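Local coordinates for PH1570-like domain-containing protein (Pyrococcus horikoshii, PDB 2HQ4) that is of unknown function, an archaeal protein of the Ph1570 family built of helices and an antiparallel sheet, at residues Arg40-Tyr48 against Phe63-Leu74. Numbering follows the deposited sequence.
Sequences RKVLLAMIY and FECAKEFWNIYL
Leu44 inserts as a knob between Phe63, Ala66, Lys67 and Trp70, where helix 40-48 runs antiparallel to helix 63-70 at an axis distance of 9.4 Å. Its CD2 meets Ala66 CB at 3.6 Å and lies at the edge of the Trp70 indole, while the other branch, CD1, reaches Ile72 CG2 at 3.6 Å. Ile47 CD1 extends the apolar seam to Ala66.

Two aromatic faces are used. Tyr48 turns its edge to one face of Phe63 in a T-shaped pair, planes at 71°; Lys67 CE lies over the opposite face. With chi1 at -77° and chi2 at 161°, Arg40 lays CG and CD over the indole, CD 3.8 Å from the centroid of the five-membered ring, a CH-pi contact. A bend at chi3 then turns the guanidinium beneath Ile72 CD1; NE pairs with Asp38, and Trp70 NE1 hydrogen-bonds to Phe19 O.

Within 63-74, Lys67 NZ forms a salt bridge with Glu64 OE2 (2.9 Å) and donates to Leu74 O at 2.8 Å, tying the extended residues 72-74 back onto their helix after the Schellman turn at Asn71. One water links Arg40 NH2, weakly, to Trp70 O. The helix pair is thus joined mainly by apolar and aromatic packing, with Lys67 paired inside its own segment.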
# COMPACT_ATOMS: atom_id res chain seq x y z
N ARG A 40 -7.23 -0.15 3.32
CA ARG A 40 -6.87 0.01 4.74
C ARG A 40 -6.34 -1.25 5.43
O ARG A 40 -5.43 -1.17 6.26
CB ARG A 40 -7.95 0.74 5.54
CG ARG A 40 -7.94 2.31 5.30
CD ARG A 40 -9.27 2.99 5.72
NE ARG A 40 -10.40 2.12 5.37
CZ ARG A 40 -11.56 2.11 6.01
NH1 ARG A 40 -11.75 2.92 7.04
NH2 ARG A 40 -12.51 1.26 5.64
N LYS A 41 -6.87 -2.41 5.08
CA LYS A 41 -6.39 -3.65 5.68
C LYS A 41 -4.96 -4.04 5.23
O LYS A 41 -4.22 -4.67 5.96
CB LYS A 41 -7.39 -4.81 5.43
CG LYS A 41 -8.73 -4.69 6.23
CD LYS A 41 -9.55 -5.98 6.04
CE LYS A 41 -10.98 -5.85 6.61
NZ LYS A 41 -11.69 -7.16 6.42
N VAL A 42 -4.60 -3.71 3.99
CA VAL A 42 -3.19 -3.85 3.56
C VAL A 42 -2.29 -2.96 4.44
O VAL A 42 -1.25 -3.40 4.94
CB VAL A 42 -3.01 -3.48 2.04
CG1 VAL A 42 -1.52 -3.59 1.64
CG2 VAL A 42 -3.88 -4.40 1.20
N LEU A 43 -2.72 -1.73 4.69
CA LEU A 43 -1.91 -0.84 5.52
C LEU A 43 -1.81 -1.37 6.96
O LEU A 43 -0.72 -1.36 7.59
CB LEU A 43 -2.48 0.59 5.43
CG LEU A 43 -1.86 1.48 4.31
CD1 LEU A 43 -1.85 0.84 2.92
CD2 LEU A 43 -2.62 2.77 4.32
N LEU A 44 -2.92 -1.89 7.49
CA LEU A 44 -2.91 -2.52 8.83
C LEU A 44 -1.94 -3.67 8.92
O LEU A 44 -1.18 -3.80 9.89
CB LEU A 44 -4.32 -3.06 9.19
CG LEU A 44 -5.33 -1.98 9.48
CD1 LEU A 44 -6.76 -2.60 9.68
CD2 LEU A 44 -4.87 -1.29 10.75
N ALA A 45 -1.94 -4.52 7.89
CA ALA A 45 -1.00 -5.64 7.86
C ALA A 45 0.45 -5.16 7.81
O ALA A 45 1.33 -5.75 8.46
CB ALA A 45 -1.32 -6.55 6.67
N MET A 46 0.72 -4.10 7.05
CA MET A 46 2.08 -3.52 7.00
C MET A 46 2.53 -3.02 8.38
O MET A 46 3.69 -3.18 8.74
CB MET A 46 2.12 -2.34 5.98
CG MET A 46 1.92 -2.77 4.47
SD MET A 46 1.64 -1.37 3.35
CE MET A 46 3.30 -0.65 3.38
N ILE A 47 1.62 -2.37 9.12
CA ILE A 47 1.91 -1.84 10.47
C ILE A 47 2.21 -2.98 11.44
O ILE A 47 3.21 -2.95 12.17
CB ILE A 47 0.71 -0.96 10.99
CG1 ILE A 47 0.67 0.36 10.24
CG2 ILE A 47 0.84 -0.68 12.49
CD1 ILE A 47 -0.76 1.15 10.28
N TYR A 48 1.35 -4.00 11.43
CA TYR A 48 1.57 -5.21 12.20
C TYR A 48 2.96 -5.81 11.94
O TYR A 48 3.72 -6.12 12.88
CB TYR A 48 0.47 -6.21 11.86
CG TYR A 48 0.49 -7.50 12.66
CD1 TYR A 48 -0.24 -7.61 13.86
CD2 TYR A 48 1.18 -8.62 12.20
CE1 TYR A 48 -0.23 -8.83 14.60
CE2 TYR A 48 1.20 -9.82 12.93
CZ TYR A 48 0.48 -9.90 14.12
OH TYR A 48 0.50 -11.11 14.79
N PHE A 63 -0.89 -1.48 15.70
CA PHE A 63 -1.89 -2.19 14.89
C PHE A 63 -3.30 -2.13 15.51
O PHE A 63 -4.27 -1.86 14.82
CB PHE A 63 -1.40 -3.63 14.68
CG PHE A 63 -2.42 -4.59 14.17
CD1 PHE A 63 -2.77 -4.63 12.80
CD2 PHE A 63 -2.96 -5.54 15.03
CE1 PHE A 63 -3.68 -5.56 12.34
CE2 PHE A 63 -3.88 -6.52 14.57
CZ PHE A 63 -4.24 -6.54 13.22
N GLU A 64 -3.39 -2.32 16.82
CA GLU A 64 -4.67 -2.13 17.52
C GLU A 64 -5.17 -0.69 17.48
O GLU A 64 -6.36 -0.44 17.23
CB GLU A 64 -4.58 -2.63 18.96
CG GLU A 64 -4.27 -4.14 19.03
CD GLU A 64 -5.40 -5.02 18.49
OE1 GLU A 64 -6.57 -4.62 18.64
OE2 GLU A 64 -5.12 -6.10 17.90
N CYS A 65 -4.26 0.26 17.70
CA CYS A 65 -4.54 1.68 17.61
C CYS A 65 -5.08 2.10 16.20
O CYS A 65 -6.07 2.86 16.08
CB CYS A 65 -3.26 2.47 17.99
SG CYS A 65 -3.31 4.27 17.75
N ALA A 66 -4.43 1.60 15.15
CA ALA A 66 -4.78 1.96 13.78
C ALA A 66 -6.15 1.35 13.46
O ALA A 66 -6.97 1.99 12.78
CB ALA A 66 -3.70 1.44 12.81
N LYS A 67 -6.40 0.13 13.95
CA LYS A 67 -7.72 -0.53 13.77
C LYS A 67 -8.87 0.27 14.41
O LYS A 67 -9.95 0.43 13.82
CB LYS A 67 -7.73 -1.96 14.30
CG LYS A 67 -7.13 -3.03 13.36
CD LYS A 67 -7.39 -4.45 13.86
CE LYS A 67 -6.83 -4.68 15.25
NZ LYS A 67 -7.02 -6.08 15.77
N GLU A 68 -8.60 0.79 15.60
CA GLU A 68 -9.55 1.64 16.32
C GLU A 68 -9.79 2.94 15.52
O GLU A 68 -10.94 3.33 15.27
CB GLU A 68 -9.03 1.92 17.75
CG GLU A 68 -10.12 2.09 18.83
CD GLU A 68 -9.54 2.16 20.25
OE1 GLU A 68 -8.33 2.52 20.40
OE2 GLU A 68 -10.28 1.82 21.23
N PHE A 69 -8.70 3.58 15.08
CA PHE A 69 -8.77 4.77 14.25
C PHE A 69 -9.62 4.58 12.97
O PHE A 69 -10.47 5.43 12.66
CB PHE A 69 -7.36 5.27 13.90
CG PHE A 69 -7.36 6.50 13.03
CD1 PHE A 69 -7.80 7.71 13.53
CD2 PHE A 69 -6.92 6.43 11.72
CE1 PHE A 69 -7.80 8.87 12.74
CE2 PHE A 69 -6.92 7.56 10.92
CZ PHE A 69 -7.35 8.80 11.44
N TRP A 70 -9.37 3.49 12.25
CA TRP A 70 -10.07 3.22 11.00
C TRP A 70 -11.41 2.47 11.17
O TRP A 70 -12.13 2.26 10.19
CB TRP A 70 -9.18 2.44 10.05
CG TRP A 70 -8.13 3.29 9.36
CD1 TRP A 70 -8.24 4.59 8.97
CD2 TRP A 70 -6.83 2.86 8.96
NE1 TRP A 70 -7.07 5.01 8.35
CE2 TRP A 70 -6.19 3.96 8.34
CE3 TRP A 70 -6.14 1.65 9.08
CZ2 TRP A 70 -4.89 3.89 7.82
CZ3 TRP A 70 -4.82 1.58 8.56
CH2 TRP A 70 -4.23 2.71 7.96
N ASN A 71 -11.71 2.08 12.42
CA ASN A 71 -12.88 1.24 12.77
C ASN A 71 -12.94 -0.03 11.91
O ASN A 71 -13.92 -0.30 11.20
CB ASN A 71 -14.19 2.06 12.71
CG ASN A 71 -15.40 1.29 13.31
OD1 ASN A 71 -15.24 0.46 14.20
ND2 ASN A 71 -16.60 1.54 12.77
N ILE A 72 -11.87 -0.81 11.96
CA ILE A 72 -11.76 -1.99 11.15
C ILE A 72 -11.50 -3.20 12.05
O ILE A 72 -10.70 -3.13 12.98
CB ILE A 72 -10.61 -1.83 10.11
CG1 ILE A 72 -11.03 -0.88 9.00
CG2 ILE A 72 -10.26 -3.18 9.47
CD1 ILE A 72 -9.87 -0.58 8.02
N TYR A 73 -12.19 -4.29 11.75
CA TYR A 73 -11.98 -5.57 12.40
C TYR A 73 -10.96 -6.40 11.62
O TYR A 73 -11.14 -6.68 10.43
CB TYR A 73 -13.31 -6.34 12.58
CG TYR A 73 -13.19 -7.54 13.49
CD1 TYR A 73 -13.30 -7.41 14.88
CD2 TYR A 73 -12.94 -8.82 12.96
CE1 TYR A 73 -13.17 -8.55 15.74
CE2 TYR A 73 -12.79 -9.95 13.79
CZ TYR A 73 -12.91 -9.81 15.18
OH TYR A 73 -12.78 -10.94 16.01
N LEU A 74 -9.88 -6.77 12.29
CA LEU A 74 -8.87 -7.61 11.65
C LEU A 74 -8.00 -8.28 12.69
O LEU A 74 -7.30 -7.62 13.44
CB LEU A 74 -7.98 -6.78 10.71
CG LEU A 74 -7.04 -7.56 9.79
CD1 LEU A 74 -7.79 -8.54 8.87
CD2 LEU A 74 -6.13 -6.61 8.95
O HOH W 1 -14.49 1.22 8.48